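Local coordinates for 6-phosphogluconate dehydrogenase (Pseudomonas syringae, PDB 5U5G), which probably uses NADPH to reduce the ketone of 2-oxopropylphosphonate to the corresponding hydroxypropylphosphonate, a late step in fosfomycin biosynthesis, at residues E36-D39 against D40-Q44; P50-V53 against A54-R57; S232-L236 against G237-K241. All blocks are in the same frame, centred on the assembly; numbering follows the deposited sequence.

Contact 1 (E36-D39 against D40-Q44). With NAP (NADP nicotinamide-adenine-dinucleotide phosphate), chain E.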
loop_
_atom_site.group_PDB
_atom_site.type_symbol
_atom_site.label_atom_id
_atom_site.label_comp_id
_atom_site.label_asym_id
_atom_site.label_seq_id
_atom_site.Cartn_x
_atom_site.Cartn_y
_atom_site.Cartn_z
ATOM N N GLU A 36 17.068 -15.518 -28.252
ATOM C CA GLU A 36 16.574 -14.283 -28.862
ATOM C C GLU A 36 16.379 -13.167 -27.838
ATOM O O GLU A 36 16.412 -11.991 -28.208
ATOM C CB GLU A 36 15.262 -14.527 -29.625
ATOM C CG GLU A 36 14.059 -14.979 -28.755
ATOM C CD GLU A 36 13.989 -16.513 -28.550
ATOM O OE1 GLU A 36 14.999 -17.212 -28.822
ATOM O OE2 GLU A 36 12.915 -17.014 -28.135
ATOM N N LYS A 37 16.193 -13.501 -26.560
ATOM C CA LYS A 37 16.050 -12.471 -25.534
ATOM C C LYS A 37 17.363 -11.763 -25.230
ATOM O O LYS A 37 17.352 -10.758 -24.513
ATOM C CB LYS A 37 15.458 -13.087 -24.259
ATOM C CG LYS A 37 14.019 -13.573 -24.466
ATOM C CD LYS A 37 13.344 -13.974 -23.167
ATOM C CE LYS A 37 12.222 -14.994 -23.407
ATOM N NZ LYS A 37 11.637 -15.490 -22.120
ATOM N N ALA A 38 18.484 -12.256 -25.750
ATOM C CA ALA A 38 19.759 -11.564 -25.645
ATOM C C ALA A 38 20.006 -10.579 -26.782
ATOM O O ALA A 38 20.939 -9.778 -26.689
ATOM C CB ALA A 38 20.907 -12.572 -25.610
ATOM N N ASP A 39 19.194 -10.606 -27.841
ATOM C CA ASP A 39 19.539 -9.882 -29.064
ATOM C C ASP A 39 19.666 -8.383 -28.815
ATOM O O ASP A 39 20.645 -7.752 -29.239
ATOM C CB ASP A 39 18.500 -10.157 -30.155
ATOM C CG ASP A 39 18.676 -11.526 -30.819
ATOM O OD1 ASP A 39 19.783 -12.110 -30.794
ATOM O OD2 ASP A 39 17.689 -12.009 -31.394
ATOM N N ASP A 40 18.677 -7.783 -28.150
ATOM C CA ASP A 40 18.757 -6.346 -27.891
ATOM C C ASP A 40 19.916 -6.005 -26.961
ATOM O O ASP A 40 20.599 -4.997 -27.165
ATOM C CB ASP A 40 17.447 -5.825 -27.310
ATOM C CG ASP A 40 16.281 -6.010 -28.258
ATOM O OD1 ASP A 40 15.194 -6.400 -27.784
ATOM O OD2 ASP A 40 16.457 -5.780 -29.480
ATOM N N LEU A 41 20.139 -6.826 -25.927
ATOM C CA LEU A 41 21.284 -6.621 -25.038
ATOM C C LEU A 41 22.601 -6.696 -25.802
ATOM O O LEU A 41 23.509 -5.893 -25.567
ATOM C CB LEU A 41 21.263 -7.653 -23.912
ATOM C CG LEU A 41 20.083 -7.485 -22.950
ATOM C CD1 LEU A 41 20.064 -8.581 -21.899
ATOM C CD2 LEU A 41 20.156 -6.122 -22.291
ATOM N N ILE A 42 22.716 -7.649 -26.728
ATOM C CA ILE A 42 23.931 -7.770 -27.534
ATOM C C ILE A 42 24.130 -6.524 -28.386
ATOM O O ILE A 42 25.224 -5.953 -28.442
ATOM C CB ILE A 42 23.874 -9.045 -28.396
ATOM C CG1 ILE A 42 23.915 -10.282 -27.493
ATOM C CG2 ILE A 42 25.033 -9.067 -29.443
ATOM C CD1 ILE A 42 23.535 -11.573 -28.193
ATOM N N ARG A 43 23.066 -6.084 -29.062
ATOM C CA ARG A 43 23.111 -4.835 -29.812
ATOM C C ARG A 43 23.604 -3.680 -28.946
ATOM O O ARG A 43 24.275 -2.770 -29.442
ATOM C CB ARG A 43 21.721 -4.544 -30.382
ATOM C CG ARG A 43 21.573 -3.221 -31.060
ATOM C CD ARG A 43 20.248 -3.145 -31.807
ATOM N NE ARG A 43 19.120 -3.583 -30.989
ATOM C CZ ARG A 43 18.480 -2.829 -30.094
ATOM N NH1 ARG A 43 18.845 -1.570 -29.871
ATOM N NH2 ARG A 43 17.465 -3.346 -29.408
ATOM N N GLN A 44 23.327 -3.721 -27.645
ATOM C CA GLN A 44 23.716 -2.643 -26.748
ATOM C C GLN A 44 25.024 -2.911 -26.010
ATOM O O GLN A 44 25.329 -2.206 -25.045
ATOM C CB GLN A 44 22.593 -2.372 -25.758
ATOM C CG GLN A 44 21.316 -1.902 -26.433
ATOM C CD GLN A 44 20.114 -2.000 -25.510
ATOM O OE1 GLN A 44 20.098 -2.806 -24.586
ATOM N NE2 GLN A 44 19.115 -1.174 -25.748
HETATM P PA NAP E . 10.214 -14.314 -16.827
HETATM O O1A NAP E . 9.152 -15.347 -16.921
HETATM O O2A NAP E . 10.070 -12.986 -17.528
HETATM O O5B NAP E . 11.673 -14.970 -17.275
HETATM C C5B NAP E . 11.832 -16.169 -16.557
HETATM C C4B NAP E . 13.308 -16.589 -16.725
HETATM O O4B NAP E . 13.552 -17.873 -16.152
HETATM C C3B NAP E . 13.670 -16.626 -18.254
HETATM O O3B NAP E . 15.006 -16.260 -18.412
HETATM C C2B NAP E . 13.542 -18.136 -18.537
HETATM O O2B NAP E . 14.317 -18.600 -19.531
HETATM C C1B NAP E . 14.126 -18.673 -17.170
HETATM N N9A NAP E . 13.726 -20.057 -17.008
HETATM C C8A NAP E . 12.500 -20.583 -16.551
HETATM N N7A NAP E . 12.469 -21.944 -16.564
HETATM C C5A NAP E . 13.732 -22.296 -17.062
HETATM C C6A NAP E . 14.332 -23.540 -17.324
HETATM N N6A NAP E . 13.660 -24.713 -17.080
HETATM N N1A NAP E . 15.591 -23.627 -17.824
HETATM C C2A NAP E . 16.224 -22.434 -18.050
HETATM N N3A NAP E . 15.792 -21.182 -17.848
HETATM C C4A NAP E . 14.520 -21.136 -17.344
HETATM O O3 NAP E . 10.215 -14.127 -15.196
HETATM P PN NAP E . 10.663 -12.677 -14.687
HETATM O O1N NAP E . 11.926 -12.204 -15.291
HETATM O O2N NAP E . 9.497 -11.765 -14.376
HETATM O O5D NAP E . 11.143 -13.043 -13.049
HETATM C C5D NAP E . 12.377 -13.608 -12.994
HETATM C C4D NAP E . 12.751 -13.683 -11.525
HETATM O O4D NAP E . 12.738 -12.352 -10.945
HETATM C C3D NAP E . 11.654 -14.526 -10.749
HETATM O O3D NAP E . 12.292 -15.275 -9.753
HETATM C C2D NAP E . 10.768 -13.460 -10.143
HETATM O O2D NAP E . 10.165 -13.853 -8.937
HETATM C C1D NAP E . 11.837 -12.358 -9.845
HETATM N N1N NAP E . 11.235 -11.042 -9.768
HETATM C C2N NAP E . 10.468 -10.504 -10.836
HETATM C C3N NAP E . 9.994 -9.214 -10.729
HETATM C C7N NAP E . 9.227 -8.613 -11.824
HETATM O O7N NAP E . 8.821 -7.449 -11.791
HETATM N N7N NAP E . 8.984 -9.344 -12.973
HETATM C C4N NAP E . 10.293 -8.350 -9.532
HETATM C C5N NAP E . 11.073 -9.019 -8.490
HETATM C C6N NAP E . 11.486 -10.279 -8.617
HETATM P P2B NAP E . 13.590 -18.449 -21.222
HETATM O O1X NAP E . 13.787 -16.978 -21.418
HETATM O O2X NAP E . 14.485 -19.381 -22.043
HETATM O O3X NAP E . 12.188 -18.928 -20.932
HETATM O O HOH W 1 16.148 -9.283 -27.616
HETATM O O HOH W 2 17.759 -8.339 -25.184
#
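Ala38 O receives the amide of Ile42, with Ile42 N 2.8 Å from Ala38 O and the donor coming nearly along the C=O axis. The Ile42 side chain leans on the same oxygen. With chi1 at -66°, its CG1 is turned back beside its own backbone N, which brings Ile42 CG1 to 3.1 Å from Ala38 O; Ile42 CD1 then lies alongside the methyl group of Ala38, 3.8 Å from its CB. One residue on, Arg43 N bonds to Asp39 O at 2.9 Å, almost straight at 173°. Both bonds join residues four apart, the alpha-helical pattern, and between them they span the short helix 39-43, which follows strand 28-31 in the Rossmann-type nucleotide-binding half of the chain. Ahead of it residues 36-38 already have helical backbone angles, but water stands in for the direct bonds of the two preceding steps. One water donates to Glu36 O and accepts from Asp40 N; another links Lys37 O to Leu41 N. The side chain of Lys37 turns to the cofactor: extended beyond CG, it ends with NZ 2.7 Å from O1X, an oxygen on the 2'-phosphate that distinguishes NADP from NAD. Trp48 touches both Ala38 and Ile42 from strand 47-48. Farther along, the Arg43 chain bends at chi3 and sets NH2 2.6 Å from Asp40 OD2, a salt bridge lying in the guanidinium plane but 51° out of the carboxylate plane.

Contact 2 (P50-V53 against A54-R57)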
loop_
_atom_site.group_PDB
_atom_site.type_symbol
_atom_site.label_atom_id
_atom_site.label_comp_id
_atom_site.label_asym_id
_atom_site.label_seq_id
_atom_site.Cartn_x
_atom_site.Cartn_y
_atom_site.Cartn_z
ATOM N N PRO A 50 27.166 -18.935 -24.841
ATOM C CA PRO A 50 26.216 -19.996 -25.216
ATOM C C PRO A 50 25.963 -21.018 -24.123
ATOM O O PRO A 50 25.013 -21.804 -24.242
ATOM C CB PRO A 50 26.895 -20.661 -26.429
ATOM C CG PRO A 50 28.366 -20.444 -26.176
ATOM C CD PRO A 50 28.434 -19.048 -25.591
ATOM N N ASP A 51 26.788 -21.060 -23.084
ATOM C CA ASP A 51 26.580 -22.002 -21.998
ATOM C C ASP A 51 27.325 -21.491 -20.772
ATOM O O ASP A 51 28.042 -20.487 -20.827
ATOM C CB ASP A 51 27.004 -23.428 -22.393
ATOM C CG ASP A 51 28.473 -23.537 -22.808
ATOM O OD1 ASP A 51 29.298 -22.644 -22.504
ATOM O OD2 ASP A 51 28.811 -24.557 -23.445
ATOM N N ILE A 52 27.155 -22.215 -19.663
ATOM C CA ILE A 52 27.681 -21.801 -18.364
ATOM C C ILE A 52 29.196 -21.942 -18.311
ATOM O O ILE A 52 29.874 -21.200 -17.584
ATOM C CB ILE A 52 26.974 -22.614 -17.256
ATOM C CG1 ILE A 52 25.474 -22.311 -17.258
ATOM C CG2 ILE A 52 27.562 -22.348 -15.882
ATOM C CD1 ILE A 52 25.154 -20.852 -17.326
ATOM N N VAL A 53 29.755 -22.880 -19.080
ATOM C CA VAL A 53 31.206 -22.999 -19.179
ATOM C C VAL A 53 31.804 -21.714 -19.731
ATOM O O VAL A 53 32.732 -21.135 -19.148
ATOM C CB VAL A 53 31.587 -24.210 -20.051
ATOM C CG1 VAL A 53 33.083 -24.192 -20.367
ATOM C CG2 VAL A 53 31.189 -25.503 -19.363
ATOM N N ALA A 54 31.288 -21.254 -20.875
ATOM C CA ALA A 54 31.803 -20.034 -21.479
ATOM C C ALA A 54 31.619 -18.847 -20.550
ATOM O O ALA A 54 32.490 -17.972 -20.463
ATOM C CB ALA A 54 31.109 -19.774 -22.819
ATOM N N LEU A 55 30.483 -18.787 -19.857
ATOM C CA LEU A 55 30.236 -17.645 -18.992
ATOM C C LEU A 55 31.220 -17.625 -17.830
ATOM O O LEU A 55 31.846 -16.595 -17.557
ATOM C CB LEU A 55 28.791 -17.671 -18.496
ATOM C CG LEU A 55 28.254 -16.439 -17.780
ATOM C CD1 LEU A 55 28.221 -15.241 -18.708
ATOM C CD2 LEU A 55 26.864 -16.755 -17.300
ATOM N N THR A 56 31.391 -18.765 -17.151
ATOM C CA THR A 56 32.282 -18.815 -15.995
ATOM C C THR A 56 33.747 -18.618 -16.376
ATOM O O THR A 56 34.544 -18.194 -15.530
ATOM C CB THR A 56 32.118 -20.149 -15.249
ATOM O OG1 THR A 56 32.272 -21.242 -16.166
ATOM C CG2 THR A 56 30.739 -20.238 -14.564
ATOM N N ARG A 57 34.131 -18.919 -17.621
ATOM C CA ARG A 57 35.500 -18.622 -18.039
ATOM C C ARG A 57 35.758 -17.130 -17.982
ATOM O O ARG A 57 36.828 -16.688 -17.545
ATOM C CB ARG A 57 35.757 -19.146 -19.455
ATOM C CG ARG A 57 37.197 -18.937 -19.951
ATOM C CD ARG A 57 37.339 -19.328 -21.429
ATOM N NE ARG A 57 38.652 -19.003 -21.992
ATOM C CZ ARG A 57 38.920 -18.966 -23.298
ATOM N NH1 ARG A 57 37.969 -19.218 -24.190
ATOM N NH2 ARG A 57 40.144 -18.661 -23.716
#
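The flat group of this contact is the carboxylate of Asp51, which turns one oxygen to Ala54: Ala54 N lies 2.9 Å from Asp51 OD1 and meets it nearly in line with the CG-OD1 bond, the N-H...OD1 angle being 168°. The same oxygen rests near the methyl group of Ala54, and the CD corner of the Pro50 ring touches that methyl too, with Pro50 CD 3.9 Å from Ala54 CB. A chi1 of 59° places the Asp51 carboxylate between its own backbone N and carbonyl carbon, which brings the end of the side chain back to the first turn although CB points away from it. This is the N-cap of helix 52-58, the connection from edge strand 47-48 to strand 61-64 in the Rossmann-type sheet. The regular ladder starts with Leu55 N on Asp51 O at 3.1 Å. It continues with Thr56 N on Ile52 O, at 2.9 Å and 167°. Thr56 OG1 is within reach of two carbonyl oxygens, 2.8 Å from Ile52 O and 3.0 Å from Val53 O; its single proton could serve either. On the inner flank, Thr56 CG2 packs 4.0 Å from Ile52 CG2, the two side chains crossing at a slant, while Ile52 and Leu55 reach Ile8 of strand 5-8. Asp51 also touches Arg81. Its carboxylate thus satisfies a first-turn amide that has no preceding helical carbonyl, and its negative charge probably suits the positive end of the helix dipole.

Contact 3 (S232-L236 against G237-K241). With NAP (NADP nicotinamide-adenine-dinucleotide phosphate), chain E; 7VD ((2-oxopropyl)phosphonic acid), chain F.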
loop_
_atom_site.group_PDB
_atom_site.type_symbol
_atom_site.label_atom_id
_atom_site.label_comp_id
_atom_site.label_asym_id
_atom_site.label_seq_id
_atom_site.Cartn_x
_atom_site.Cartn_y
_atom_site.Cartn_z
ATOM N N SER A 232 2.302 -4.675 -16.695
ATOM C CA SER A 232 3.022 -4.399 -15.459
ATOM C C SER A 232 4.299 -5.217 -15.366
ATOM O O SER A 232 5.060 -5.053 -14.401
ATOM C CB SER A 232 2.133 -4.656 -14.236
ATOM O OG SER A 232 1.840 -6.025 -14.056
ATOM N N ASN A 233 4.541 -6.080 -16.362
ATOM C CA ASN A 233 5.757 -6.900 -16.483
ATOM C C ASN A 233 5.915 -7.891 -15.330
ATOM O O ASN A 233 7.031 -8.309 -14.999
ATOM C CB ASN A 233 7.003 -6.022 -16.621
ATOM C CG ASN A 233 7.173 -5.484 -18.025
ATOM O OD1 ASN A 233 7.196 -4.272 -18.247
ATOM N ND2 ASN A 233 7.288 -6.385 -18.982
ATOM N N VAL A 234 4.802 -8.276 -14.711
ATOM C CA VAL A 234 4.758 -9.425 -13.829
ATOM C C VAL A 234 3.690 -10.364 -14.363
ATOM O O VAL A 234 2.496 -10.034 -14.353
ATOM C CB VAL A 234 4.472 -9.045 -12.376
ATOM C CG1 VAL A 234 4.566 -10.296 -11.505
ATOM C CG2 VAL A 234 5.446 -7.972 -11.894
ATOM N N SER A 235 4.112 -11.539 -14.817
ATOM C CA SER A 235 3.166 -12.532 -15.296
ATOM C C SER A 235 2.450 -13.210 -14.134
ATOM O O SER A 235 2.922 -13.230 -12.990
ATOM C CB SER A 235 3.876 -13.595 -16.130
ATOM O OG SER A 235 4.670 -14.407 -15.280
ATOM N N LEU A 236 1.301 -13.799 -14.447
ATOM C CA LEU A 236 0.612 -14.602 -13.446
ATOM C C LEU A 236 1.436 -15.817 -13.050
ATOM O O LEU A 236 1.326 -16.289 -11.915
ATOM C CB LEU A 236 -0.758 -15.025 -13.959
ATOM C CG LEU A 236 -1.827 -13.922 -13.998
ATOM C CD1 LEU A 236 -2.977 -14.327 -14.913
ATOM C CD2 LEU A 236 -2.348 -13.596 -12.611
ATOM N N GLY A 237 2.266 -16.328 -13.965
ATOM C CA GLY A 237 3.162 -17.417 -13.610
ATOM C C GLY A 237 4.114 -17.042 -12.492
ATOM O O GLY A 237 4.297 -17.800 -11.532
ATOM N N VAL A 238 4.725 -15.853 -12.593
ATOM C CA VAL A 238 5.649 -15.399 -11.556
ATOM C C VAL A 238 4.900 -15.093 -10.261
ATOM O O VAL A 238 5.343 -15.465 -9.165
ATOM C CB VAL A 238 6.450 -14.182 -12.056
ATOM C CG1 VAL A 238 7.043 -13.401 -10.894
ATOM C CG2 VAL A 238 7.569 -14.644 -13.000
ATOM N N ARG A 239 3.758 -14.413 -10.368
ATOM C CA ARG A 239 2.967 -14.074 -9.190
ATOM C C ARG A 239 2.529 -15.331 -8.448
ATOM O O ARG A 239 2.665 -15.421 -7.220
ATOM C CB ARG A 239 1.747 -13.240 -9.609
ATOM C CG ARG A 239 0.885 -12.736 -8.447
ATOM C CD ARG A 239 1.199 -11.269 -8.156
ATOM N NE ARG A 239 2.025 -11.165 -6.973
ATOM C CZ ARG A 239 2.895 -10.192 -6.716
ATOM N NH1 ARG A 239 3.110 -9.206 -7.577
ATOM N NH2 ARG A 239 3.578 -10.235 -5.579
ATOM N N CYS A 240 2.017 -16.324 -9.186
ATOM C CA CYS A 240 1.518 -17.553 -8.561
ATOM C C CYS A 240 2.648 -18.430 -8.021
ATOM O O CYS A 240 2.451 -19.142 -7.025
ATOM C CB CYS A 240 0.653 -18.339 -9.558
ATOM S SG CYS A 240 -1.006 -17.603 -9.818
ATOM N N LYS A 241 3.827 -18.397 -8.652
ATOM C CA LYS A 241 4.989 -19.054 -8.065
ATOM C C LYS A 241 5.240 -18.537 -6.651
ATOM O O LYS A 241 5.449 -19.321 -5.715
ATOM C CB LYS A 241 6.225 -18.846 -8.950
ATOM C CG LYS A 241 7.553 -19.077 -8.210
ATOM C CD LYS A 241 8.781 -18.888 -9.097
ATOM C CE LYS A 241 9.023 -17.415 -9.481
ATOM N NZ LYS A 241 9.478 -16.544 -8.359
HETATM P PA NAP E . 10.214 -14.314 -16.827
HETATM O O1A NAP E . 9.152 -15.347 -16.921
HETATM O O2A NAP E . 10.070 -12.986 -17.528
HETATM O O5B NAP E . 11.673 -14.970 -17.275
HETATM C C5B NAP E . 11.832 -16.169 -16.557
HETATM C C4B NAP E . 13.308 -16.589 -16.725
HETATM O O4B NAP E . 13.552 -17.873 -16.152
HETATM C C3B NAP E . 13.670 -16.626 -18.254
HETATM O O3B NAP E . 15.006 -16.260 -18.412
HETATM C C2B NAP E . 13.542 -18.136 -18.537
HETATM O O2B NAP E . 14.317 -18.600 -19.531
HETATM C C1B NAP E . 14.126 -18.673 -17.170
HETATM N N9A NAP E . 13.726 -20.057 -17.008
HETATM C C8A NAP E . 12.500 -20.583 -16.551
HETATM N N7A NAP E . 12.469 -21.944 -16.564
HETATM C C5A NAP E . 13.732 -22.296 -17.062
HETATM C C6A NAP E . 14.332 -23.540 -17.324
HETATM N N6A NAP E . 13.660 -24.713 -17.080
HETATM N N1A NAP E . 15.591 -23.627 -17.824
HETATM C C2A NAP E . 16.224 -22.434 -18.050
HETATM N N3A NAP E . 15.792 -21.182 -17.848
HETATM C C4A NAP E . 14.520 -21.136 -17.344
HETATM O O3 NAP E . 10.215 -14.127 -15.196
HETATM P PN NAP E . 10.663 -12.677 -14.687
HETATM O O1N NAP E . 11.926 -12.204 -15.291
HETATM O O2N NAP E . 9.497 -11.765 -14.376
HETATM O O5D NAP E . 11.143 -13.043 -13.049
HETATM C C5D NAP E . 12.377 -13.608 -12.994
HETATM C C4D NAP E . 12.751 -13.683 -11.525
HETATM O O4D NAP E . 12.738 -12.352 -10.945
HETATM C C3D NAP E . 11.654 -14.526 -10.749
HETATM O O3D NAP E . 12.292 -15.275 -9.753
HETATM C C2D NAP E . 10.768 -13.460 -10.143
HETATM O O2D NAP E . 10.165 -13.853 -8.937
HETATM C C1D NAP E . 11.837 -12.358 -9.845
HETATM N N1N NAP E . 11.235 -11.042 -9.768
HETATM C C2N NAP E . 10.468 -10.504 -10.836
HETATM C C3N NAP E . 9.994 -9.214 -10.729
HETATM C C7N NAP E . 9.227 -8.613 -11.824
HETATM O O7N NAP E . 8.821 -7.449 -11.791
HETATM N N7N NAP E . 8.984 -9.344 -12.973
HETATM C C4N NAP E . 10.293 -8.350 -9.532
HETATM C C5N NAP E . 11.073 -9.019 -8.490
HETATM C C6N NAP E . 11.486 -10.279 -8.617
HETATM P P2B NAP E . 13.590 -18.449 -21.222
HETATM O O1X NAP E . 13.787 -16.978 -21.418
HETATM O O2X NAP E . 14.485 -19.381 -22.043
HETATM O O3X NAP E . 12.188 -18.928 -20.932
HETATM P P1 7VD F . 7.991 -6.671 -7.325
HETATM C C1 7VD F . 7.458 -8.006 -8.433
HETATM O O2 7VD F . 8.261 -7.111 -5.905
HETATM O O3 7VD F . 9.191 -5.933 -7.871
HETATM O O4 7VD F . 6.769 -5.787 -7.379
HETATM C C6 7VD F . 7.581 -9.411 -7.902
HETATM O O7 7VD F . 8.519 -9.740 -7.176
HETATM C C8 7VD F . 6.493 -10.363 -8.315
#
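Leu236, Val234 and Arg239 carry most of this contact, at the start of helix 236-247. Leu236 acts through its backbone: Cys240 N donates to Leu236 O at 2.8 Å, and the CB and SG of Cys240 crowd the same oxygen. The Leu236 side chain leads the other way, onto Phe266, Val269 and Cys273 of helix 257-273. Between Leu236 and Val234, Ser235 is the N-cap, its OG accepting from Val238 N at 3.1 Å. Val234 spreads its branches among three partners. Its CG1, anti to the backbone N (chi1 -175°), lies 4.0 Å from Val238 CG1, the two side chains crossing at about a right angle, and 3.7 Å from C8, the methyl group of (2-oxopropyl)phosphonic acid. CG2 of Val234 approaches the nicotinamide oxygen O7N at 3.4 Å. Just before it, Asn233 O accepts from N7N of the same carboxamide at 3.0 Å, while Lys241 NZ, from the second turn, bonds to O2D of the nicotinamide ribose at 2.8 Å and also to Thr98 O. The loop and the opening turns therefore line the pocket of both bound molecules, probably the active site. Arg239 presents one guanidinium face to the ligand methyl, NH1 standing 3.7 Å from C8. Its chain bends at chi2 and chi3 to bring the group round, and its nitrogens bond elsewhere: NH2 in a salt bridge to Glu180, NH1 to Tyr217 and Gln279. Pinned this way, the guanidinium meets the methyl end of the ligand by packing, leaving its strong polar bonds to the protein.

Each contact includes the start of a helix, and contact 1 runs through the whole of its short one. Contacts 1 and 2 are partly buried and share the Rossmann-type half, with centres about 17 Å apart; contact 3 is buried, its centre about 9 Å from the chain centre, and belongs to the other, helical half. Contacts 2 and 3 each have a side-chain N-cap, a carboxylate in one and a hydroxyl in the other, whereas waters bridge the backbone at the opening of contact 1. NADP joins contacts 1 and 3, whose centres are about 23 Å apart: 36-44 meets its 2'-phosphate and 232-241 its nicotinamide end. Contact 2 touches no ligand; its buried side chains face the sheet and helix 83-86.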